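Long-range contacts in member of s1p family of ribosomal proteins (Pyrococcus furiosus, PDB 5YH1), which probably acts as a nucleic-acid-binding exonuclease of the DHH family, this chain being its manganese-binding DHH portion: residues I79-E84 with Y209-V214; S362-L367 with R377-M382; H163-D168 with N186-K191; H220-A225 with Y237-Y242. All coordinates share one frame; numbering follows the deposited sequence.

Contact 1 (I79-E84 with Y209-V214); sequences IIPLIE and YINPEV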
# COMPACT_ATOMS: atom_id res chain seq x y z
N ILE A 79 -5.68 29.97 -1.61
CA ILE A 79 -6.69 29.58 -0.62
C ILE A 79 -6.19 29.68 0.82
O ILE A 79 -6.88 30.24 1.68
CB ILE A 79 -7.20 28.15 -0.92
CG1 ILE A 79 -8.03 28.16 -2.19
CG2 ILE A 79 -8.04 27.61 0.24
CD1 ILE A 79 -8.19 26.82 -2.85
N ILE A 80 -5.00 29.14 1.09
CA ILE A 80 -4.50 29.03 2.48
C ILE A 80 -4.48 30.38 3.22
O ILE A 80 -4.96 30.46 4.35
CB ILE A 80 -3.11 28.35 2.54
CG1 ILE A 80 -3.20 26.87 2.15
CG2 ILE A 80 -2.48 28.49 3.92
CD1 ILE A 80 -4.15 26.04 2.99
N PRO A 81 -3.93 31.44 2.59
CA PRO A 81 -3.94 32.75 3.27
C PRO A 81 -5.34 33.26 3.64
O PRO A 81 -5.50 33.86 4.70
CB PRO A 81 -3.29 33.69 2.25
CG PRO A 81 -2.43 32.81 1.42
CD PRO A 81 -3.14 31.48 1.35
N LEU A 82 -6.33 33.04 2.77
CA LEU A 82 -7.69 33.45 3.08
C LEU A 82 -8.24 32.66 4.26
O LEU A 82 -8.85 33.22 5.16
CB LEU A 82 -8.62 33.29 1.88
CG LEU A 82 -8.40 34.20 0.67
CD1 LEU A 82 -9.54 34.02 -0.32
CD2 LEU A 82 -8.28 35.66 1.09
N ILE A 83 -8.00 31.35 4.27
CA ILE A 83 -8.41 30.51 5.39
C ILE A 83 -7.80 31.03 6.69
O ILE A 83 -8.48 31.09 7.72
CB ILE A 83 -8.03 29.03 5.17
CG1 ILE A 83 -8.91 28.43 4.07
CG2 ILE A 83 -8.16 28.24 6.47
CD1 ILE A 83 -8.48 27.05 3.63
N GLU A 84 -6.53 31.40 6.64
CA GLU A 84 -5.82 31.86 7.83
C GLU A 84 -6.29 33.23 8.33
O GLU A 84 -6.27 33.48 9.53
CB GLU A 84 -4.30 31.83 7.62
CG GLU A 84 -3.77 30.40 7.57
CD GLU A 84 -2.25 30.30 7.55
OE1 GLU A 84 -1.61 31.14 6.87
OE2 GLU A 84 -1.72 29.37 8.19
N TYR A 209 -8.39 35.18 -9.19
CA TYR A 209 -9.73 35.62 -8.80
C TYR A 209 -10.07 35.25 -7.35
O TYR A 209 -10.76 36.01 -6.67
CB TYR A 209 -10.78 35.06 -9.75
CG TYR A 209 -10.81 35.76 -11.09
CD1 TYR A 209 -9.88 35.46 -12.07
CD2 TYR A 209 -11.76 36.74 -11.37
CE1 TYR A 209 -9.90 36.08 -13.30
CE2 TYR A 209 -11.78 37.37 -12.60
CZ TYR A 209 -10.84 37.04 -13.56
OH TYR A 209 -10.83 37.66 -14.79
N ILE A 210 -9.58 34.10 -6.88
CA ILE A 210 -9.80 33.72 -5.49
C ILE A 210 -9.10 34.70 -4.57
O ILE A 210 -9.70 35.15 -3.59
CB ILE A 210 -9.30 32.28 -5.21
CG1 ILE A 210 -10.21 31.26 -5.90
CG2 ILE A 210 -9.28 32.00 -3.71
CD1 ILE A 210 -9.58 29.90 -6.07
N ASN A 211 -7.85 35.02 -4.87
CA ASN A 211 -7.04 35.86 -4.00
C ASN A 211 -6.03 36.70 -4.80
O ASN A 211 -4.89 36.30 -4.98
CB ASN A 211 -6.31 34.99 -2.96
CG ASN A 211 -5.61 35.81 -1.90
OD1 ASN A 211 -5.62 37.04 -1.94
ND2 ASN A 211 -5.00 35.14 -0.94
N PRO A 212 -6.46 37.89 -5.26
CA PRO A 212 -5.56 38.72 -6.08
C PRO A 212 -4.19 39.02 -5.47
O PRO A 212 -3.25 39.25 -6.21
CB PRO A 212 -6.38 40.00 -6.29
CG PRO A 212 -7.80 39.56 -6.22
CD PRO A 212 -7.81 38.47 -5.16
N GLU A 213 -4.06 38.98 -4.15
CA GLU A 213 -2.77 39.25 -3.50
C GLU A 213 -1.65 38.27 -3.81
O GLU A 213 -0.49 38.61 -3.62
CB GLU A 213 -2.92 39.34 -1.97
CG GLU A 213 -3.12 40.75 -1.43
CD GLU A 213 -4.58 41.11 -1.22
OE1 GLU A 213 -5.00 41.21 -0.04
OE2 GLU A 213 -5.31 41.28 -2.23
N VAL A 214 -1.96 37.06 -4.27
CA VAL A 214 -0.90 36.07 -4.53
C VAL A 214 -0.38 36.10 -5.97
O VAL A 214 0.49 35.30 -6.33
CB VAL A 214 -1.31 34.63 -4.13
CG1 VAL A 214 -1.74 34.59 -2.67
CG2 VAL A 214 -2.40 34.08 -5.04
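Leu82 on helix 66-86 packs against Ile210 and Asn211 at the end of helix 199-210 and carries the apolar part of this contact. Its CD1 lies 4.0 Å from CG2 of Ile210, and on the neighbouring turn CG1 of Ile79 sits 4.3 Å from that same CG2, a looser approach. With CG1 beside its backbone N and CG2 anti to it (chi1 -70°), Ile210 presents the gamma methyl to helix 66-86. Leu82 CD1 also comes within 3.5 Å of the carbonyl O of Ile210, which accepts a hydrogen bond from Arg49. The polar part belongs to Asn211, the first residue to leave helical geometry after helix 199-210. The side chains of Leu82 and Asn211 run antiparallel alongside one another, CG of Leu82 3.9 Å from ND2 of Asn211, while CB of Pro81 touches this nitrogen at 3.9 Å. The amide is held firmly at one end, where ND2 donates to the carbonyl O of Ala78, and only weakly at the other, where OD1 takes a bond from the backbone N of Glu213. Without the branched end of Leu82, as with an alanine here, a gap is likely to open beside CG2 of Ile210 and the Asn211 amide to lose much of its apolar cover. Van der Waals packing therefore joins two helices of the DHH domain, and a buried asparagine, bonded to the backbone, pins the end of one against the side of the other.

Contact 2 (S362-L367 with R377-M382); sequences SPILTL and RASDGM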
# COMPACT_ATOMS: atom_id res chain seq x y z
N SER A 362 7.94 14.84 -39.17
CA SER A 362 7.92 13.55 -39.84
C SER A 362 6.84 12.68 -39.16
O SER A 362 6.57 12.86 -37.99
CB SER A 362 9.30 12.88 -39.80
OG SER A 362 9.52 12.20 -38.57
N PRO A 363 6.18 11.80 -39.92
CA PRO A 363 5.12 10.95 -39.36
C PRO A 363 5.69 9.79 -38.53
O PRO A 363 6.18 8.80 -39.09
CB PRO A 363 4.39 10.42 -40.60
CG PRO A 363 5.45 10.40 -41.66
CD PRO A 363 6.34 11.57 -41.37
N ILE A 364 5.64 9.94 -37.21
CA ILE A 364 6.22 8.94 -36.29
C ILE A 364 5.17 8.41 -35.34
O ILE A 364 4.49 9.19 -34.66
CB ILE A 364 7.38 9.50 -35.45
CG1 ILE A 364 8.47 10.09 -36.35
CG2 ILE A 364 7.98 8.39 -34.58
CD1 ILE A 364 9.54 10.86 -35.59
N LEU A 365 5.05 7.09 -35.28
CA LEU A 365 4.14 6.40 -34.38
C LEU A 365 4.90 5.41 -33.53
O LEU A 365 5.49 4.47 -34.06
CB LEU A 365 3.05 5.68 -35.17
CG LEU A 365 1.88 5.13 -34.34
CD1 LEU A 365 1.07 6.24 -33.69
CD2 LEU A 365 0.98 4.31 -35.24
N THR A 366 4.90 5.64 -32.22
CA THR A 366 5.61 4.79 -31.29
C THR A 366 4.62 3.99 -30.46
O THR A 366 3.75 4.56 -29.79
CB THR A 366 6.54 5.61 -30.37
OG1 THR A 366 7.56 6.24 -31.17
CG2 THR A 366 7.21 4.73 -29.32
N LEU A 367 4.75 2.67 -30.52
CA LEU A 367 3.87 1.77 -29.79
C LEU A 367 4.69 0.98 -28.77
O LEU A 367 5.51 0.15 -29.14
CB LEU A 367 3.21 0.81 -30.77
CG LEU A 367 2.38 -0.32 -30.16
CD1 LEU A 367 1.05 0.21 -29.68
CD2 LEU A 367 2.19 -1.41 -31.21
N ARG A 377 2.09 6.81 -29.03
CA ARG A 377 2.46 8.22 -29.22
C ARG A 377 2.65 8.51 -30.70
O ARG A 377 3.33 7.78 -31.40
CB ARG A 377 3.71 8.55 -28.43
CG ARG A 377 3.41 8.71 -26.96
CD ARG A 377 4.65 8.66 -26.10
NE ARG A 377 4.55 9.61 -25.00
CZ ARG A 377 4.14 9.33 -23.77
NH1 ARG A 377 3.77 8.11 -23.42
NH2 ARG A 377 4.12 10.30 -22.86
N ALA A 378 1.99 9.58 -31.15
CA ALA A 378 2.00 10.00 -32.54
C ALA A 378 2.58 11.41 -32.63
O ALA A 378 2.14 12.30 -31.93
CB ALA A 378 0.58 10.00 -33.09
N SER A 379 3.59 11.60 -33.47
CA SER A 379 4.11 12.95 -33.74
C SER A 379 3.09 13.80 -34.50
O SER A 379 2.14 13.27 -35.09
CB SER A 379 5.39 12.87 -34.56
OG SER A 379 5.10 12.34 -35.84
N ASP A 380 3.30 15.11 -34.49
CA ASP A 380 2.45 16.05 -35.24
C ASP A 380 2.32 15.65 -36.69
O ASP A 380 1.25 15.78 -37.27
CB ASP A 380 3.00 17.46 -35.14
CG ASP A 380 2.88 18.03 -33.75
OD1 ASP A 380 2.07 17.50 -32.96
OD2 ASP A 380 3.60 18.99 -33.44
N GLY A 381 3.40 15.13 -37.26
CA GLY A 381 3.40 14.61 -38.63
C GLY A 381 2.32 13.58 -38.94
O GLY A 381 1.92 13.44 -40.10
N MSE A 382 1.85 12.86 -37.92
CA MSE A 382 0.80 11.85 -38.12
C MSE A 382 -0.53 12.49 -38.47
O MSE A 382 -1.41 11.85 -39.05
CB MSE A 382 0.64 10.98 -36.86
CG MSE A 382 1.91 10.22 -36.47
SE MSE A 382 2.25 8.81 -37.79
CE MSE A 382 0.53 7.84 -37.67
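The beta hairpin of strands 364-369 and 373-378, inside a mixed six-stranded sheet, brings these two segments together at its open end, away from the turn. Thr366 and Arg377 form an antiparallel hydrogen-bonded pair: the N of Thr366 donates to the O of Arg377 at 2.8 Å, and the N of Arg377 returns a bond to the O of Thr366. Leu365 and Ala378 are the adjoining non-hydrogen-bonded pair, with CD1 of Leu365 3.8 Å from CB of Ala378 on the face that Phe387 of a following loop covers. The face of Thr366 and Arg377 turns to helix 343-358, where OG1 of Thr366 bonds ND1 of His351. A last backbone bond, from the N of Ser379 to the O of Ile364 (2.8 Å), closes the regular pairing. Beyond it the chain of 380-382 turns back against Ser362 and Pro363, just ahead of strand 364-369. CA of Gly381 packs 3.7 Å from the O of Ser362, where a beta carbon would clash. The selenomethionine Met382 is bent at chi2 and chi3 (-70° and -57°), which folds its SE to 3.9 Å from CB of Pro363 and its CE toward CB of Leu365. Where strand pairing ends, a side chain takes over: OG of Ser379, set between its own backbone N and carbonyl carbon (chi1 65°), donates to the O of Ser362 at 2.7 Å in the carbonyl plane and accepts the N-H of Ile364 at 2.8 Å.

Contact 3 (H163-D168 with N186-K191); sequences HHDPRD and NPHHVK. With MN (manganese (II) ion), chain F.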
# COMPACT_ATOMS: atom_id res chain seq x y z
N HIS A 163 -8.77 20.44 -18.80
CA HIS A 163 -8.59 20.79 -20.22
C HIS A 163 -8.58 19.57 -21.15
O HIS A 163 -8.15 19.67 -22.31
CB HIS A 163 -7.31 21.62 -20.42
CG HIS A 163 -6.06 20.88 -20.09
ND1 HIS A 163 -5.04 20.68 -21.00
CD2 HIS A 163 -5.66 20.27 -18.95
CE1 HIS A 163 -4.07 19.99 -20.43
NE2 HIS A 163 -4.42 19.74 -19.19
N HIS A 164 -9.08 18.44 -20.65
CA HIS A 164 -9.31 17.25 -21.46
C HIS A 164 -10.69 17.33 -22.08
O HIS A 164 -11.59 17.99 -21.53
CB HIS A 164 -9.16 15.98 -20.62
CG HIS A 164 -7.79 15.82 -20.05
ND1 HIS A 164 -7.38 16.45 -18.89
CD2 HIS A 164 -6.70 15.15 -20.52
CE1 HIS A 164 -6.12 16.16 -18.66
NE2 HIS A 164 -5.68 15.38 -19.63
N ASP A 165 -10.85 16.67 -23.21
CA ASP A 165 -12.10 16.68 -23.97
C ASP A 165 -13.21 15.91 -23.23
O ASP A 165 -13.06 14.72 -22.98
CB ASP A 165 -11.87 16.07 -25.36
CG ASP A 165 -13.12 16.10 -26.25
OD1 ASP A 165 -14.12 16.78 -25.93
OD2 ASP A 165 -13.08 15.42 -27.29
N PRO A 166 -14.31 16.59 -22.87
CA PRO A 166 -15.43 15.85 -22.26
C PRO A 166 -16.05 14.80 -23.19
O PRO A 166 -16.70 13.89 -22.71
CB PRO A 166 -16.44 16.95 -21.92
CG PRO A 166 -15.63 18.21 -21.84
CD PRO A 166 -14.54 18.05 -22.85
N ARG A 167 -15.85 14.96 -24.50
CA ARG A 167 -16.28 13.99 -25.52
C ARG A 167 -17.79 13.90 -25.75
O ARG A 167 -18.25 14.16 -26.86
CB ARG A 167 -15.71 12.59 -25.27
CG ARG A 167 -14.24 12.44 -25.61
CD ARG A 167 -13.85 10.97 -25.64
NE ARG A 167 -12.44 10.80 -25.96
N ASP A 168 -18.56 13.52 -24.72
CA ASP A 168 -20.00 13.27 -24.88
C ASP A 168 -20.79 14.56 -24.78
O ASP A 168 -21.29 14.93 -23.72
CB ASP A 168 -20.49 12.27 -23.82
CG ASP A 168 -19.90 10.88 -24.01
OD1 ASP A 168 -19.87 10.41 -25.16
OD2 ASP A 168 -19.49 10.24 -23.02
N ASN A 186 -13.32 24.64 -18.53
CA ASN A 186 -12.65 23.81 -19.53
C ASN A 186 -12.69 24.51 -20.90
O ASN A 186 -13.77 24.85 -21.40
CB ASN A 186 -13.31 22.43 -19.59
CG ASN A 186 -12.56 21.44 -20.46
OD1 ASN A 186 -11.95 21.80 -21.46
ND2 ASN A 186 -12.60 20.16 -20.07
N PRO A 187 -11.51 24.74 -21.51
CA PRO A 187 -11.45 25.42 -22.82
C PRO A 187 -12.26 24.75 -23.93
O PRO A 187 -12.69 25.42 -24.87
CB PRO A 187 -9.95 25.40 -23.16
CG PRO A 187 -9.38 24.28 -22.33
CD PRO A 187 -10.17 24.34 -21.06
N HIS A 188 -12.45 23.43 -23.84
CA HIS A 188 -13.20 22.68 -24.85
C HIS A 188 -14.66 23.14 -25.01
O HIS A 188 -15.26 22.88 -26.03
CB HIS A 188 -13.17 21.18 -24.54
CG HIS A 188 -11.84 20.53 -24.76
ND1 HIS A 188 -11.51 19.91 -25.94
CD2 HIS A 188 -10.76 20.39 -23.95
CE1 HIS A 188 -10.29 19.41 -25.85
NE2 HIS A 188 -9.81 19.70 -24.65
N HIS A 189 -15.23 23.77 -23.99
CA HIS A 189 -16.60 24.28 -24.05
C HIS A 189 -16.72 25.46 -25.01
O HIS A 189 -17.74 25.62 -25.67
CB HIS A 189 -17.09 24.74 -22.68
CG HIS A 189 -17.45 23.62 -21.76
ND1 HIS A 189 -16.66 23.25 -20.70
CD2 HIS A 189 -18.52 22.79 -21.74
CE1 HIS A 189 -17.22 22.24 -20.06
NE2 HIS A 189 -18.35 21.94 -20.67
N VAL A 190 -15.69 26.30 -25.05
CA VAL A 190 -15.72 27.51 -25.86
C VAL A 190 -14.91 27.38 -27.15
O VAL A 190 -15.05 28.21 -28.04
CB VAL A 190 -15.24 28.74 -25.06
CG1 VAL A 190 -16.10 28.90 -23.81
CG2 VAL A 190 -13.76 28.63 -24.68
N LYS A 191 -14.08 26.35 -27.24
CA LYS A 191 -13.26 26.09 -28.42
C LYS A 191 -12.86 24.63 -28.41
O LYS A 191 -11.89 24.26 -27.75
CB LYS A 191 -12.02 26.99 -28.41
CG LYS A 191 -11.25 27.04 -29.72
CD LYS A 191 -9.87 27.63 -29.51
CE LYS A 191 -9.43 28.56 -30.63
NZ LYS A 191 -9.50 27.89 -31.96
MN MN F . -2.67 18.67 -17.95
O HOH W 1 -1.38 17.28 -16.91
O HOH W 2 -2.81 16.92 -19.31
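The His188 ring lies flat against the backbone of Asp165, whose CA stands 3.7 Å from the ring centroid, almost on the normal, in a CH-pi contact. The carboxylate of Asp165 is turned only 10° from the ring plane. At the ring edge, NE2 donates a weak bond to the O of His163 (2.9 Å, bent to 127°), so that His188 touches the backbone of a metal ligand, and OD1 of Asn186 also lies in the plane. The Asn186 amide meets the O of His164 within its own plane, ND2 donating at 2.8 Å and 169°. Both loops follow strands of the parallel DHH sheet, and each contains an Asx turn: OD1 of Asp165 accepts the N of Arg167, and OD1 of Asn186 the N of His188. A leucine in place of Asn186 would probably leave the O of His164 without its donor and the N of His188 without the acceptor of its Asx turn. CB of His163 rests 3.9 Å from CG of Pro187. From there the imidazole turns to the metal, NE2 binding manganese at 2.4 Å beside Asp67, Asp137, Asp229 and two waters, while ND1 is held by the O of Tyr195.

Contact 4 (H220-A225 with Y237-Y242); sequences HLPAIA and YQYLEY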
# COMPACT_ATOMS: atom_id res chain seq x y z
N HIS A 220 4.30 33.04 -12.54
CA HIS A 220 5.21 32.19 -13.34
C HIS A 220 4.81 30.70 -13.43
O HIS A 220 5.39 29.94 -14.22
CB HIS A 220 6.63 32.29 -12.79
CG HIS A 220 6.82 31.59 -11.48
ND1 HIS A 220 6.31 32.07 -10.30
CD2 HIS A 220 7.43 30.42 -11.18
CE1 HIS A 220 6.62 31.25 -9.32
NE2 HIS A 220 7.30 30.24 -9.83
N LEU A 221 3.83 30.27 -12.62
CA LEU A 221 3.43 28.86 -12.59
C LEU A 221 2.91 28.34 -13.92
O LEU A 221 3.22 27.22 -14.31
CB LEU A 221 2.41 28.60 -11.48
CG LEU A 221 2.92 28.81 -10.04
CD1 LEU A 221 1.90 28.32 -9.03
CD2 LEU A 221 4.25 28.10 -9.81
N PRO A 222 2.11 29.16 -14.64
CA PRO A 222 1.64 28.72 -15.95
C PRO A 222 2.74 28.31 -16.95
O PRO A 222 2.54 27.40 -17.75
CB PRO A 222 0.86 29.93 -16.46
CG PRO A 222 0.38 30.61 -15.23
CD PRO A 222 1.47 30.41 -14.21
N ALA A 223 3.89 28.97 -16.88
CA ALA A 223 5.03 28.59 -17.71
C ALA A 223 5.55 27.20 -17.37
O ALA A 223 5.90 26.44 -18.26
CB ALA A 223 6.15 29.62 -17.57
N ILE A 224 5.60 26.88 -16.08
CA ILE A 224 6.01 25.54 -15.63
C ILE A 224 5.00 24.49 -16.10
O ILE A 224 5.36 23.48 -16.70
CB ILE A 224 6.21 25.49 -14.09
CG1 ILE A 224 7.38 26.38 -13.68
CG2 ILE A 224 6.50 24.08 -13.62
CD1 ILE A 224 7.51 26.63 -12.20
N ALA A 225 3.71 24.77 -15.87
CA ALA A 225 2.64 23.84 -16.24
C ALA A 225 2.62 23.55 -17.73
O ALA A 225 2.55 22.39 -18.14
CB ALA A 225 1.30 24.40 -15.80
N TYR A 237 3.22 31.15 -24.80
CA TYR A 237 4.37 31.96 -25.18
C TYR A 237 4.33 33.31 -24.49
O TYR A 237 5.38 33.87 -24.21
CB TYR A 237 4.50 32.03 -26.71
CG TYR A 237 4.73 30.65 -27.29
CD1 TYR A 237 5.92 29.96 -27.04
CD2 TYR A 237 3.76 30.02 -28.05
CE1 TYR A 237 6.14 28.68 -27.55
CE2 TYR A 237 3.97 28.74 -28.56
CZ TYR A 237 5.16 28.08 -28.31
OH TYR A 237 5.38 26.81 -28.82
N GLN A 238 3.14 33.79 -24.15
CA GLN A 238 3.02 34.96 -23.27
C GLN A 238 3.35 34.61 -21.82
O GLN A 238 4.06 35.35 -21.14
CB GLN A 238 1.61 35.56 -23.33
CG GLN A 238 1.19 36.09 -24.70
CD GLN A 238 -0.26 36.54 -24.71
OE1 GLN A 238 -0.62 37.55 -24.09
NE2 GLN A 238 -1.11 35.79 -25.40
N TYR A 239 2.81 33.49 -21.33
CA TYR A 239 3.04 33.08 -19.93
C TYR A 239 4.55 32.93 -19.64
O TYR A 239 5.00 33.25 -18.56
CB TYR A 239 2.32 31.76 -19.61
CG TYR A 239 0.83 31.89 -19.29
CD1 TYR A 239 0.40 32.69 -18.24
CD2 TYR A 239 -0.12 31.18 -20.01
CE1 TYR A 239 -0.95 32.79 -17.92
CE2 TYR A 239 -1.48 31.28 -19.70
CZ TYR A 239 -1.88 32.08 -18.66
OH TYR A 239 -3.22 32.21 -18.35
N LEU A 240 5.31 32.47 -20.62
CA LEU A 240 6.77 32.32 -20.48
C LEU A 240 7.50 33.59 -20.03
O LEU A 240 8.54 33.51 -19.35
CB LEU A 240 7.38 31.86 -21.80
CG LEU A 240 7.21 30.39 -22.17
CD1 LEU A 240 7.78 30.17 -23.57
CD2 LEU A 240 7.88 29.46 -21.16
N GLU A 241 6.99 34.75 -20.42
CA GLU A 241 7.61 36.02 -20.06
C GLU A 241 7.64 36.25 -18.55
O GLU A 241 8.59 36.84 -18.03
CB GLU A 241 6.91 37.17 -20.79
CG GLU A 241 7.22 37.21 -22.28
CD GLU A 241 8.63 37.73 -22.53
OE1 GLU A 241 8.84 38.95 -22.37
OE2 GLU A 241 9.52 36.91 -22.86
N TYR A 242 6.63 35.77 -17.83
CA TYR A 242 6.61 35.90 -16.36
C TYR A 242 7.68 35.04 -15.69
O TYR A 242 8.19 35.39 -14.63
CB TYR A 242 5.25 35.54 -15.79
CG TYR A 242 4.14 36.48 -16.20
CD1 TYR A 242 3.98 37.71 -15.58
CD2 TYR A 242 3.26 36.14 -17.21
CE1 TYR A 242 2.97 38.57 -15.95
CE2 TYR A 242 2.25 36.99 -17.59
CZ TYR A 242 2.12 38.21 -16.96
OH TYR A 242 1.09 39.04 -17.35
O HOH W 3 3.61 32.06 -16.33
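Pro222 and Tyr239 meet at about a right angle, the proline lying over one face of the phenol ring. CB of Pro222 stands 3.5 Å from the ring centroid, 21° off the normal, and is displaced toward the rim, where it comes within 3.3 Å of CD1. CG of Pro222 follows alongside at 3.7 Å from CE1 of Tyr239. The far end of the ring is anchored by a hydrogen bond from Tyr239 OH to Glu205 on helix 199-210. That helix also touches Pro222 through Met201 and Thr204. Next along, Ala223 points its CB into the partner helix, 3.9 Å from the O of Tyr239 and 4.0 Å from CD2 of Leu240; the small methyl accompanies a close approach of the two backbones, whose CA atoms at Ala223 and Leu240 are 5.0 Å apart. Water 3 bridges this same place, accepting from the N of Ala223 and donating to the O of Tyr239 at 2.9 Å. His220 and Tyr242 touch near their backbones, CB of His220 beside the O of Tyr242, while their polar ends diverge: NE2 of His220 bonds the O of Leu280 and OH of Tyr242 the O of Leu28. The short axes pass 7.6 Å apart at 125° between their directions, a steep crossing of two consecutive helices in the DHH domain, packed round a proline-aromatic CH-pi contact on the helix that runs on to the manganese ligand Asp229.

Overall arrangement
Contact 3 supplies one manganese ligand, His163; by centre distance from it the others follow in the order contact 4 (22 Å), contact 2 (24 Å) and contact 1 (27 Å). One helix of contact 4, 221-229, ends at the ligand Asp229; the side chain of Pro222 is about 8 Å from that of Asp67 and about 12 Å from the manganese. Contact 1 joins helix 66-86, which carries Asp67 at its start, to the C-terminal end of helix 199-210, a helix whose Met201, Thr204 and Glu205 meet contact 4. Contact 2 is across the chain's centre from contact 1, 43 Å between centres, yet its Arg377 side chain comes about 12 Å from the manganese and about 9 Å from the side chain of Asp229.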